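Local structure of Nitrate/nitrite binding protein NrtA (Synechocystis sp., 2G29) at residues I40-A45 against V191-M196; P47-K52 against C280-K285; L101-T106 against K355-K360. The protein binds nitrate as the solute-binding component of the NrtABCD ABC transporter, which takes up nitrate and probably also transports nitrite. All blocks are in the same frame, centred on the assembly; numbering follows the deposited sequence.

Contact 1. Residues I40-A45 against V191-M196; sequences IALTDA and VPPAQM
At the nitrate-binding cleft between the two lobes of the C-clamp, the ring of Pro193 packs against the side chains of Ile40 and Leu42. The two beta sheets identify the lobes: residues 40-45 leave strand 36-39 of one five-stranded mixed sheet, whereas residues 191-196 leave strand 187-190 of the other. Both segments are loops leading into a helix.

The evidence for the packing is a small set of carbon distances. Methyl CG2 of Ile40 sits 3.9 Å from Pro193 CG and equally far from CB, so it rests over the CB-CG bond rather than on a single atom. Leu42 adds its CD2 at 4.1 Å from Pro193 CB. Both are ordinary van der Waals separations, and no hydrogen bond joins the two segments. In Ile40 the first torsion (chi1 -71°) sets CG2 anti to the backbone N and swings CG1 to the other side of CB; the CG1 branch therefore leads away from the proline, and the residue also packs on Trp73 and Thr76 of helix 73-82. The proline loop turns tightly, Gln195 N bonding to Pro192 O at 2.8 Å and Met196 N to Pro193 O at 3.2 Å as helix 196-201 begins.

Ala41, at the centre of an inverse gamma turn, accepts a hydrogen bond at O from Trp214 NE1, and Thr43 has backbone bonding with Glu212; both partners follow strand 207-211 of the second sheet. Asp44 forms a salt bridge with the nitrate-binding Lys240, and the Leu42 side chain lies about 3 Å from the bound nitrate ion. Apolar contact between opposed strand-to-helix loops beside the ligand is what a closed two-lobed periplasmic binding protein, with its anion enclosed between the lobes, would present.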
ATOM      1  N   ILE A  40      -1.043  10.013   0.493  1.00 10.64           N
ATOM      2  CA  ILE A  40      -2.394   9.909   1.013  1.00 10.75           C
ATOM      3  C   ILE A  40      -2.175   9.757   2.537  1.00  9.80           C
ATOM      4  O   ILE A  40      -1.158   9.149   2.979  1.00 11.06           O
ATOM      5  CB  ILE A  40      -3.129   8.695   0.388  1.00 10.81           C
ATOM      6  CG1 ILE A  40      -3.450   8.953  -1.097  1.00 14.84           C
ATOM      7  CG2 ILE A  40      -4.415   8.415   1.124  1.00 12.03           C
ATOM      8  CD1 ILE A  40      -2.298   9.408  -1.927  1.00 21.57           C
ATOM      9  N   ALA A  41      -3.082  10.319   3.335  1.00 11.01           N
ATOM     10  CA  ALA A  41      -2.935  10.323   4.805  1.00 10.25           C
ATOM     11  C   ALA A  41      -3.073   8.930   5.382  1.00 10.71           C
ATOM     12  O   ALA A  41      -4.175   8.506   5.773  1.00 11.94           O
ATOM     13  CB  ALA A  41      -3.975  11.258   5.434  1.00 10.25           C
ATOM     14  N   LEU A  42      -1.933   8.249   5.418  1.00  9.80           N
ATOM     15  CA  LEU A  42      -1.769   6.872   5.872  1.00  9.87           C
ATOM     16  C   LEU A  42      -0.402   6.725   6.524  1.00  9.84           C
ATOM     17  O   LEU A  42       0.571   7.303   6.034  1.00 11.94           O
ATOM     18  CB  LEU A  42      -1.819   5.933   4.666  1.00 10.43           C
ATOM     19  CG  LEU A  42      -3.159   5.958   3.944  1.00 10.43           C
ATOM     20  CD1 LEU A  42      -2.971   5.471   2.517  1.00 11.34           C
ATOM     21  CD2 LEU A  42      -4.171   5.121   4.691  1.00  9.86           C
ATOM     22  N   THR A  43      -0.316   5.908   7.572  1.00 10.36           N
ATOM     23  CA  THR A  43       0.946   5.719   8.267  1.00 11.33           C
ATOM     24  C   THR A  43       2.055   5.268   7.333  1.00 11.79           C
ATOM     25  O   THR A  43       3.214   5.655   7.534  1.00 12.41           O
ATOM     26  CB  THR A  43       0.783   4.728   9.396  1.00 11.65           C
ATOM     27  OG1 THR A  43      -0.361   5.111  10.155  1.00 12.98           O
ATOM     28  CG2 THR A  43       2.018   4.773  10.325  1.00 10.49           C
ATOM     29  N   ASP A  44       1.741   4.481   6.303  1.00 11.07           N
ATOM     30  CA  ASP A  44       2.797   4.033   5.407  1.00 10.66           C
ATOM     31  C   ASP A  44       3.354   5.108   4.451  1.00 10.58           C
ATOM     32  O   ASP A  44       4.242   4.831   3.640  1.00 11.27           O
ATOM     33  CB  ASP A  44       2.412   2.746   4.656  1.00 10.31           C
ATOM     34  CG  ASP A  44       1.048   2.804   4.007  1.00 11.64           C
ATOM     35  OD1 ASP A  44       0.630   3.860   3.532  1.00 10.49           O
ATOM     36  OD2 ASP A  44       0.432   1.722   3.939  1.00 11.49           O
ATOM     37  N   ALA A  45       2.878   6.341   4.590  1.00 10.42           N
ATOM     38  CA  ALA A  45       3.452   7.481   3.873  1.00 10.77           C
ATOM     39  C   ALA A  45       4.563   8.076   4.752  1.00 11.23           C
ATOM     40  O   ALA A  45       5.268   8.973   4.322  1.00 12.72           O
ATOM     41  CB  ALA A  45       2.384   8.548   3.640  1.00 12.41           C
ATOM     42  N   VAL A 191     -13.779   4.167  -2.049  1.00 10.26           N
ATOM     43  CA  VAL A 191     -13.931   5.258  -1.084  1.00 10.72           C
ATOM     44  C   VAL A 191     -12.496   5.757  -0.774  1.00 10.73           C
ATOM     45  O   VAL A 191     -11.600   4.947  -0.498  1.00 11.09           O
ATOM     46  CB  VAL A 191     -14.595   4.782   0.267  1.00  9.62           C
ATOM     47  CG1 VAL A 191     -14.639   5.931   1.260  1.00 10.76           C
ATOM     48  CG2 VAL A 191     -16.027   4.268   0.006  1.00 12.69           C
ATOM     49  N   PRO A 192     -12.250   7.078  -0.830  1.00  9.96           N
ATOM     50  CA  PRO A 192     -10.891   7.573  -0.509  1.00  9.44           C
ATOM     51  C   PRO A 192     -10.514   7.112   0.915  1.00  9.91           C
ATOM     52  O   PRO A 192     -11.351   7.121   1.819  1.00 10.49           O
ATOM     53  CB  PRO A 192     -11.043   9.098  -0.581  1.00  9.65           C
ATOM     54  CG  PRO A 192     -12.166   9.293  -1.595  1.00 11.04           C
ATOM     55  CD  PRO A 192     -13.146   8.178  -1.246  1.00 10.65           C
ATOM     56  N   PRO A 193      -9.248   6.750   1.137  1.00 10.29           N
ATOM     57  CA  PRO A 193      -8.836   6.287   2.465  1.00 10.00           C
ATOM     58  C   PRO A 193      -9.259   7.129   3.650  1.00 11.99           C
ATOM     59  O   PRO A 193      -9.784   6.583   4.625  1.00 10.69           O
ATOM     60  CB  PRO A 193      -7.310   6.183   2.347  1.00 10.40           C
ATOM     61  CG  PRO A 193      -7.151   5.716   0.888  1.00  9.90           C
ATOM     62  CD  PRO A 193      -8.156   6.634   0.153  1.00  9.82           C
ATOM     63  N   ALA A 194      -9.059   8.448   3.559  1.00 11.70           N
ATOM     64  CA  ALA A 194      -9.402   9.316   4.661  1.00 12.96           C
ATOM     65  C   ALA A 194     -10.897   9.491   4.862  1.00 12.83           C
ATOM     66  O   ALA A 194     -11.322  10.169   5.800  1.00 13.84           O
ATOM     67  CB  ALA A 194      -8.737  10.665   4.456  1.00 13.76           C
ATOM     68  N   GLN A 195     -11.706   8.892   3.987  1.00 11.68           N
ATOM     69  CA  GLN A 195     -13.153   8.998   4.084  1.00 12.73           C
ATOM     70  C   GLN A 195     -13.811   7.654   4.435  1.00 11.73           C
ATOM     71  O   GLN A 195     -15.044   7.581   4.545  1.00 12.43           O
ATOM     72  CB  GLN A 195     -13.743   9.506   2.762  1.00 13.72           C
ATOM     73  CG  GLN A 195     -13.318  10.950   2.443  1.00 18.83           C
ATOM     74  CD  GLN A 195     -13.731  11.399   1.047  1.00 22.71           C
ATOM     75  OE1 GLN A 195     -14.817  11.048   0.557  1.00 26.47           O
ATOM     76  NE2 GLN A 195     -12.873  12.188   0.399  1.00 26.77           N
ATOM     77  N   MET A 196     -13.002   6.607   4.660  1.00 11.43           N
ATOM     78  CA  MET A 196     -13.572   5.293   4.984  1.00 11.55           C
ATOM     79  C   MET A 196     -14.377   5.311   6.283  1.00 11.22           C
ATOM     80  O   MET A 196     -15.491   4.761   6.326  1.00 11.06           O
ATOM     81  CB  MET A 196     -12.446   4.250   5.076  1.00 11.25           C
ATOM     82  CG  MET A 196     -11.854   3.836   3.754  1.00 11.10           C
ATOM     83  SD  MET A 196     -12.973   2.672   2.938  1.00 11.11           S
ATOM     84  CE  MET A 196     -11.992   2.262   1.488  1.00 14.14           C
TER

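Contact 2. Residues P47-K52 against C280-K285; sequences PLIIAK and CQILSK
Ile50 and Ile282 meet through their CD1 methyls, the side chains crossing at about a right angle, and Ile49 packs beside them on Ile282 and Leu283, where helix 46-53 faces helix 276-284. The segment axes make an angle of 95° and approach to 10.7 Å, a nearly perpendicular crossing at which a few side chains from each helix touch.

Side-chain conformation decides which methyls arrive. Ile50 starts out across the face of the contact, but its chi2 of -56° folds CD1 round toward the other helix. Ile282 points at the partner from the outset and keeps its longer branch extended, chi2 169°. The two CD1 atoms consequently close to 3.4 Å, closer than usual for methyl carbons, so the packing is tight at this point. Ile49 works differently: its shorter branch does the touching, CG2 standing 4.0 Å from Leu283 CD2 and 4.3 Å from Ile282 CG2, while CG1 takes the other side of CB. Leu283 does not start toward helix 46-53, yet its end comes nearer; its second torsion carries CD1 out anti to CA, and it is the other methyl, CD2, turned off that line, that meets Ile49.

All four residues are buried. The surroundings continue the apolar theme, Ile50 also meeting Phe56, Trp269 and Cys270, and Ile49 meeting Trp288. With neither a hydrogen bond nor a charge pair between the segments, attraction across this crossing rests on dispersion and the exclusion of water, so any specificity probably comes from the fit of the branched aliphatic shapes.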
ATOM      1  N   PRO A  47       7.652   7.445   5.612  1.00 12.45           N
ATOM      2  CA  PRO A  47       8.996   7.703   5.077  1.00 14.15           C
ATOM      3  C   PRO A  47       9.087   8.980   4.244  1.00 13.66           C
ATOM      4  O   PRO A  47      10.081   9.704   4.325  1.00 15.00           O
ATOM      5  CB  PRO A  47       9.301   6.440   4.264  1.00 13.61           C
ATOM      6  CG  PRO A  47       7.982   5.814   4.010  1.00 20.53           C
ATOM      7  CD  PRO A  47       7.157   6.107   5.247  1.00 14.96           C
ATOM      8  N   LEU A  48       8.071   9.282   3.435  1.00 13.38           N
ATOM      9  CA  LEU A  48       8.129  10.484   2.617  1.00 13.69           C
ATOM     10  C   LEU A  48       8.003  11.767   3.454  1.00 14.62           C
ATOM     11  O   LEU A  48       8.648  12.786   3.145  1.00 14.25           O
ATOM     12  CB  LEU A  48       7.039  10.492   1.539  1.00 15.00           C
ATOM     13  CG  LEU A  48       7.132   9.403   0.469  1.00 16.83           C
ATOM     14  CD1 LEU A  48       6.274   9.836  -0.705  1.00 16.30           C
ATOM     15  CD2 LEU A  48       8.570   9.185   0.008  1.00 17.73           C
ATOM     16  N   ILE A  49       7.198  11.702   4.512  1.00 13.74           N
ATOM     17  CA  ILE A  49       6.962  12.845   5.401  1.00 13.94           C
ATOM     18  C   ILE A  49       8.176  13.064   6.293  1.00 15.41           C
ATOM     19  O   ILE A  49       8.657  14.201   6.410  1.00 15.93           O
ATOM     20  CB  ILE A  49       5.677  12.587   6.222  1.00 14.39           C
ATOM     21  CG1 ILE A  49       4.447  12.751   5.306  1.00 18.20           C
ATOM     22  CG2 ILE A  49       5.579  13.582   7.374  1.00 15.97           C
ATOM     23  CD1 ILE A  49       4.412  11.915   4.069  1.00 23.52           C
ATOM     24  N   ILE A  50       8.675  11.988   6.887  1.00 15.33           N
ATOM     25  CA  ILE A  50       9.869  12.063   7.764  1.00 15.25           C
ATOM     26  C   ILE A  50      11.078  12.531   6.941  1.00 15.89           C
ATOM     27  O   ILE A  50      11.952  13.256   7.448  1.00 15.43           O
ATOM     28  CB  ILE A  50      10.145  10.692   8.434  1.00 16.23           C
ATOM     29  CG1 ILE A  50       9.215  10.506   9.633  1.00 18.07           C
ATOM     30  CG2 ILE A  50      11.591  10.585   8.947  1.00 15.21           C
ATOM     31  CD1 ILE A  50       9.289  11.586  10.643  1.00 22.56           C
ATOM     32  N   ALA A  51      11.167  12.146   5.682  1.00 14.39           N
ATOM     33  CA  ALA A  51      12.301  12.621   4.882  1.00 15.27           C
ATOM     34  C   ALA A  51      12.300  14.156   4.829  1.00 15.98           C
ATOM     35  O   ALA A  51      13.358  14.773   4.726  1.00 17.65           O
ATOM     36  CB  ALA A  51      12.249  12.049   3.481  1.00 16.19           C
ATOM     37  N   LYS A  52      11.128  14.776   4.883  1.00 15.05           N
ATOM     38  CA  LYS A  52      11.055  16.240   4.891  1.00 17.09           C
ATOM     39  C   LYS A  52      11.278  16.736   6.333  1.00 18.26           C
ATOM     40  O   LYS A  52      12.196  17.519   6.590  1.00 18.52           O
ATOM     41  CB  LYS A  52       9.683  16.726   4.386  1.00 17.73           C
ATOM     42  CG  LYS A  52       9.545  18.260   4.287  1.00 19.16           C
ATOM     43  CD  LYS A  52      10.456  18.808   3.201  1.00 21.62           C
ATOM     44  CE  LYS A  52      10.238  20.292   2.987  1.00 22.05           C
ATOM     45  NZ  LYS A  52      11.072  20.789   1.839  1.00 22.83           N
ATOM     46  N   CYS A 280       4.895   9.175  15.145  1.00 13.92           N
ATOM     47  CA  CYS A 280       3.469   9.347  15.270  1.00 13.17           C
ATOM     48  C   CYS A 280       3.073  10.744  15.738  1.00 14.04           C
ATOM     49  O   CYS A 280       2.006  11.247  15.362  1.00 14.53           O
ATOM     50  CB  CYS A 280       2.899   8.254  16.167  1.00 14.28           C
ATOM     51  SG  CYS A 280       3.006   6.599  15.356  1.00 15.00           S
ATOM     52  N   GLN A 281       3.895  11.377  16.577  1.00 14.23           N
ATOM     53  CA  GLN A 281       3.571  12.766  16.961  1.00 15.50           C
ATOM     54  C   GLN A 281       3.599  13.654  15.713  1.00 13.52           C
ATOM     55  O   GLN A 281       2.756  14.528  15.529  1.00 14.87           O
ATOM     56  CB  GLN A 281       4.588  13.330  17.935  1.00 16.23           C
ATOM     57  CG  GLN A 281       4.571  12.675  19.285  1.00 17.77           C
ATOM     58  CD  GLN A 281       5.666  13.263  20.159  1.00 21.41           C
ATOM     59  OE1 GLN A 281       6.793  13.448  19.703  1.00 20.82           O
ATOM     60  NE2 GLN A 281       5.336  13.570  21.411  1.00 22.56           N
ATOM     61  N   ILE A 282       4.596  13.422  14.859  1.00 14.58           N
ATOM     62  CA  ILE A 282       4.736  14.169  13.624  1.00 14.49           C
ATOM     63  C   ILE A 282       3.550  13.899  12.706  1.00 13.74           C
ATOM     64  O   ILE A 282       2.910  14.837  12.246  1.00 15.17           O
ATOM     65  CB  ILE A 282       6.056  13.797  12.907  1.00 15.22           C
ATOM     66  CG1 ILE A 282       7.266  14.304  13.712  1.00 16.30           C
ATOM     67  CG2 ILE A 282       6.113  14.445  11.523  1.00 14.67           C
ATOM     68  CD1 ILE A 282       8.624  13.746  13.214  1.00 18.39           C
ATOM     69  N   LEU A 283       3.220  12.624  12.485  1.00 14.44           N
ATOM     70  CA  LEU A 283       2.099  12.325  11.597  1.00 13.86           C
ATOM     71  C   LEU A 283       0.765  12.887  12.104  1.00 14.32           C
ATOM     72  O   LEU A 283      -0.106  13.274  11.323  1.00 13.56           O
ATOM     73  CB  LEU A 283       1.976  10.813  11.415  1.00 14.19           C
ATOM     74  CG  LEU A 283       3.228  10.141  10.822  1.00 15.38           C
ATOM     75  CD1 LEU A 283       3.027   8.643  10.722  1.00 15.37           C
ATOM     76  CD2 LEU A 283       3.564  10.752   9.448  1.00 14.68           C
ATOM     77  N   SER A 284       0.611  12.939  13.423  1.00 13.95           N
ATOM     78  CA  SER A 284      -0.625  13.402  14.018  1.00 14.94           C
ATOM     79  C   SER A 284      -0.946  14.883  13.812  1.00 15.03           C
ATOM     80  O   SER A 284      -2.105  15.271  13.791  1.00 15.14           O
ATOM     81  CB  SER A 284      -0.595  13.067  15.525  1.00 15.45           C
ATOM     82  OG  SER A 284      -1.744  13.575  16.186  1.00 20.12           O
ATOM     83  N   LYS A 285       0.103  15.681  13.644  1.00 16.95           N
ATOM     84  CA  LYS A 285      -0.016  17.129  13.519  1.00 19.18           C
ATOM     85  C   LYS A 285      -0.932  17.594  12.411  1.00 19.34           C
ATOM     86  O   LYS A 285      -1.126  16.918  11.390  1.00 18.85           O
ATOM     87  CB  LYS A 285       1.375  17.774  13.317  1.00 20.16           C
ATOM     88  CG  LYS A 285       2.400  17.425  14.393  1.00 25.98           C
ATOM     89  CD  LYS A 285       3.766  18.078  14.139  1.00 29.68           C
ATOM     90  CE  LYS A 285       4.841  17.498  15.082  1.00 31.99           C
ATOM     91  NZ  LYS A 285       6.233  17.991  14.772  1.00 34.71           N
TER

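Contact 3. Residues L101-T106 against K355-K360; sequences LITMGT and KAIVDK
Thr103 lays its methyl CG2 alongside the end of Ile357, 4.2 Å from CD1, the two side chains running past each other in opposite directions. The contact belongs to the periplasmic-binding-protein fold: helix 97-104, which follows strand 91-95 of one lobe's sheet, is met at the surface by helix 354-361 from late in the chain. Ile357 is the central residue. Its chi1 of -176° sends CG1 out toward helix 97-104, anti to the backbone N, and chi2 of 65° then sets CD1 against Thr103; CG1 itself comes within 4.4 Å of Met104 CG. The backbones stay well apart, the CA atoms of Met104 and Ile357 being 8.6 Å from each other, so side chains alone span the gap.

Lys360, more exposed, reaches over as an extended chain that bends only at its last torsion, placing NZ 3.7 Å from Thr103 CG2. This is a van der Waals approach to a methyl and no polar bond. The hydroxyl of Thr103 is engaged within its own part of the fold, with Pro99 O and Met115 N, so the residue presents carbon to the partner helix while its oxygen is tied back. Just beyond the contact Gly105 leaves helical geometry with a positive phi of 117°, its N still bonded to Leu101 O at 2.9 Å.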
ATOM      1  N   LEU A 101      -0.810   0.254 -13.727  1.00 11.09           N
ATOM      2  CA  LEU A 101      -2.067   0.598 -14.397  1.00 10.66           C
ATOM      3  C   LEU A 101      -1.978   1.956 -15.109  1.00 10.48           C
ATOM      4  O   LEU A 101      -2.606   2.183 -16.132  1.00 10.95           O
ATOM      5  CB  LEU A 101      -3.196   0.582 -13.382  1.00 12.55           C
ATOM      6  CG  LEU A 101      -3.398  -0.778 -12.674  1.00 13.68           C
ATOM      7  CD1 LEU A 101      -4.277  -0.580 -11.467  1.00 15.02           C
ATOM      8  CD2 LEU A 101      -4.029  -1.816 -13.612  1.00 16.28           C
ATOM      9  N   ILE A 102      -1.195   2.869 -14.556  1.00 10.31           N
ATOM     10  CA  ILE A 102      -1.024   4.182 -15.165  1.00  9.87           C
ATOM     11  C   ILE A 102      -0.073   4.092 -16.382  1.00 10.90           C
ATOM     12  O   ILE A 102      -0.313   4.718 -17.425  1.00 10.07           O
ATOM     13  CB  ILE A 102      -0.493   5.205 -14.131  1.00 10.12           C
ATOM     14  CG1 ILE A 102      -1.567   5.427 -13.063  1.00 10.96           C
ATOM     15  CG2 ILE A 102      -0.135   6.512 -14.833  1.00 10.49           C
ATOM     16  CD1 ILE A 102      -1.053   6.232 -11.831  1.00 11.35           C
ATOM     17  N   THR A 103       1.010   3.335 -16.266  1.00 10.31           N
ATOM     18  CA  THR A 103       1.950   3.171 -17.389  1.00 11.19           C
ATOM     19  C   THR A 103       1.227   2.473 -18.544  1.00 12.16           C
ATOM     20  O   THR A 103       1.336   2.881 -19.711  1.00 11.63           O
ATOM     21  CB  THR A 103       3.133   2.276 -16.991  1.00 11.52           C
ATOM     22  OG1 THR A 103       3.942   2.952 -16.003  1.00 11.55           O
ATOM     23  CG2 THR A 103       3.961   1.930 -18.184  1.00 12.29           C
ATOM     24  N   MET A 104       0.490   1.413 -18.218  1.00 10.93           N
ATOM     25  CA  MET A 104      -0.205   0.654 -19.283  1.00 11.82           C
ATOM     26  C   MET A 104      -1.330   1.481 -19.856  1.00 12.77           C
ATOM     27  O   MET A 104      -1.533   1.463 -21.088  1.00 12.41           O
ATOM     28  CB  MET A 104      -0.738  -0.664 -18.727  1.00 12.55           C
ATOM     29  CG  MET A 104       0.387  -1.558 -18.295  1.00 13.31           C
ATOM     30  SD  MET A 104      -0.113  -3.125 -17.453  1.00 14.63           S
ATOM     31  CE  MET A 104      -0.547  -4.079 -18.922  1.00 17.03           C
ATOM     32  N   GLY A 105      -2.059   2.179 -18.976  1.00 12.24           N
ATOM     33  CA  GLY A 105      -3.104   3.078 -19.427  1.00 12.31           C
ATOM     34  C   GLY A 105      -4.516   2.738 -18.994  1.00 12.06           C
ATOM     35  O   GLY A 105      -5.423   3.550 -19.183  1.00 12.99           O
ATOM     36  N   THR A 106      -4.716   1.568 -18.401  1.00 13.35           N
ATOM     37  CA  THR A 106      -6.064   1.146 -18.043  1.00 15.42           C
ATOM     38  C   THR A 106      -6.858   2.107 -17.177  1.00 14.71           C
ATOM     39  O   THR A 106      -8.065   2.184 -17.335  1.00 16.09           O
ATOM     40  CB  THR A 106      -6.022  -0.220 -17.355  1.00 19.68           C
ATOM     41  OG1 THR A 106      -7.330  -0.640 -16.953  1.00 27.96           O
ATOM     42  CG2 THR A 106      -5.188  -0.162 -16.207  1.00 17.07           C
ATOM     43  N   LYS A 355       5.992 -10.413 -16.693  1.00 13.97           N
ATOM     44  CA  LYS A 355       7.429 -10.302 -16.439  1.00 13.84           C
ATOM     45  C   LYS A 355       8.000  -9.140 -17.243  1.00 14.77           C
ATOM     46  O   LYS A 355       8.831  -8.340 -16.735  1.00 13.28           O
ATOM     47  CB  LYS A 355       8.137 -11.594 -16.850  1.00 18.03           C
ATOM     48  CG  LYS A 355       7.373 -12.831 -16.394  1.00 25.63           C
ATOM     49  CD  LYS A 355       7.970 -14.129 -16.916  1.00 29.43           C
ATOM     50  CE  LYS A 355       7.615 -14.391 -18.384  1.00 30.46           C
ATOM     51  NZ  LYS A 355       8.461 -15.465 -18.957  1.00 34.14           N
ATOM     52  N   ALA A 356       7.525  -9.001 -18.475  1.00 12.92           N
ATOM     53  CA  ALA A 356       8.052  -7.943 -19.332  1.00 11.82           C
ATOM     54  C   ALA A 356       7.774  -6.538 -18.828  1.00 11.68           C
ATOM     55  O   ALA A 356       8.681  -5.703 -18.825  1.00 11.84           O
ATOM     56  CB  ALA A 356       7.529  -8.096 -20.768  1.00 13.67           C
ATOM     57  N   ILE A 357       6.535  -6.246 -18.428  1.00 11.31           N
ATOM     58  CA  ILE A 357       6.242  -4.896 -17.970  1.00 11.05           C
ATOM     59  C   ILE A 357       6.897  -4.649 -16.620  1.00 11.88           C
ATOM     60  O   ILE A 357       7.309  -3.529 -16.328  1.00 12.12           O
ATOM     61  CB  ILE A 357       4.700  -4.583 -17.968  1.00 12.88           C
ATOM     62  CG1 ILE A 357       4.482  -3.120 -17.571  1.00 13.24           C
ATOM     63  CG2 ILE A 357       3.928  -5.517 -17.052  1.00 12.57           C
ATOM     64  CD1 ILE A 357       5.055  -2.092 -18.574  1.00 15.71           C
ATOM     65  N   VAL A 358       7.024  -5.671 -15.790  1.00 11.08           N
ATOM     66  CA  VAL A 358       7.716  -5.469 -14.511  1.00 11.43           C
ATOM     67  C   VAL A 358       9.184  -5.122 -14.786  1.00 11.21           C
ATOM     68  O   VAL A 358       9.759  -4.278 -14.078  1.00 11.63           O
ATOM     69  CB  VAL A 358       7.558  -6.726 -13.625  1.00 12.18           C
ATOM     70  CG1 VAL A 358       8.491  -6.693 -12.391  1.00 12.32           C
ATOM     71  CG2 VAL A 358       6.140  -6.794 -13.155  1.00 12.83           C
ATOM     72  N   ASP A 359       9.807  -5.707 -15.813  1.00 11.25           N
ATOM     73  CA  ASP A 359      11.204  -5.376 -16.075  1.00 12.32           C
ATOM     74  C   ASP A 359      11.379  -3.927 -16.552  1.00 13.26           C
ATOM     75  O   ASP A 359      12.507  -3.388 -16.482  1.00 15.29           O
ATOM     76  CB  ASP A 359      11.825  -6.358 -17.088  1.00 13.70           C
ATOM     77  CG  ASP A 359      12.181  -7.696 -16.470  1.00 15.11           C
ATOM     78  OD1 ASP A 359      12.333  -7.772 -15.244  1.00 15.93           O
ATOM     79  OD2 ASP A 359      12.339  -8.684 -17.231  1.00 17.53           O
ATOM     80  N   LYS A 360      10.303  -3.296 -17.027  1.00 12.44           N
ATOM     81  CA  LYS A 360      10.373  -1.906 -17.469  1.00 12.88           C
ATOM     82  C   LYS A 360      10.037  -0.926 -16.338  1.00 13.76           C
ATOM     83  O   LYS A 360      10.727   0.093 -16.175  1.00 16.38           O
ATOM     84  CB  LYS A 360       9.429  -1.650 -18.657  1.00 15.30           C
ATOM     85  CG  LYS A 360       9.404  -0.174 -19.123  1.00 15.11           C
ATOM     86  CD  LYS A 360       8.648  -0.028 -20.426  1.00 19.50           C
ATOM     87  CE  LYS A 360       8.382   1.429 -20.799  1.00 17.96           C
ATOM     88  NZ  LYS A 360       7.128   1.917 -20.112  1.00 21.95           N
TER

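In the fold
Contact 1 lies beside the nitrate: the Leu42 side chain is about 3 Å from the ion and about 4 Å from that of Lys240, and the Ile40 side chain is about 3 Å from that of Trp73. Contact 2 is about 14 Å from contact 1, centre to centre, and the two join directly: Thr43 CG2 packs 4.0 Å from Leu283 CD1, linking the 40-45 loop to helix 276-284. Since helix 46-53 follows that loop, contact 2 packs the helix next in sequence; Ile49 is still about 10 Å from Trp73, side chain to side chain. Contact 3 lies away from the nitrate-binding residues, with centres about 25 Å from contact 1 and 31 Å from contact 2, and touches neither.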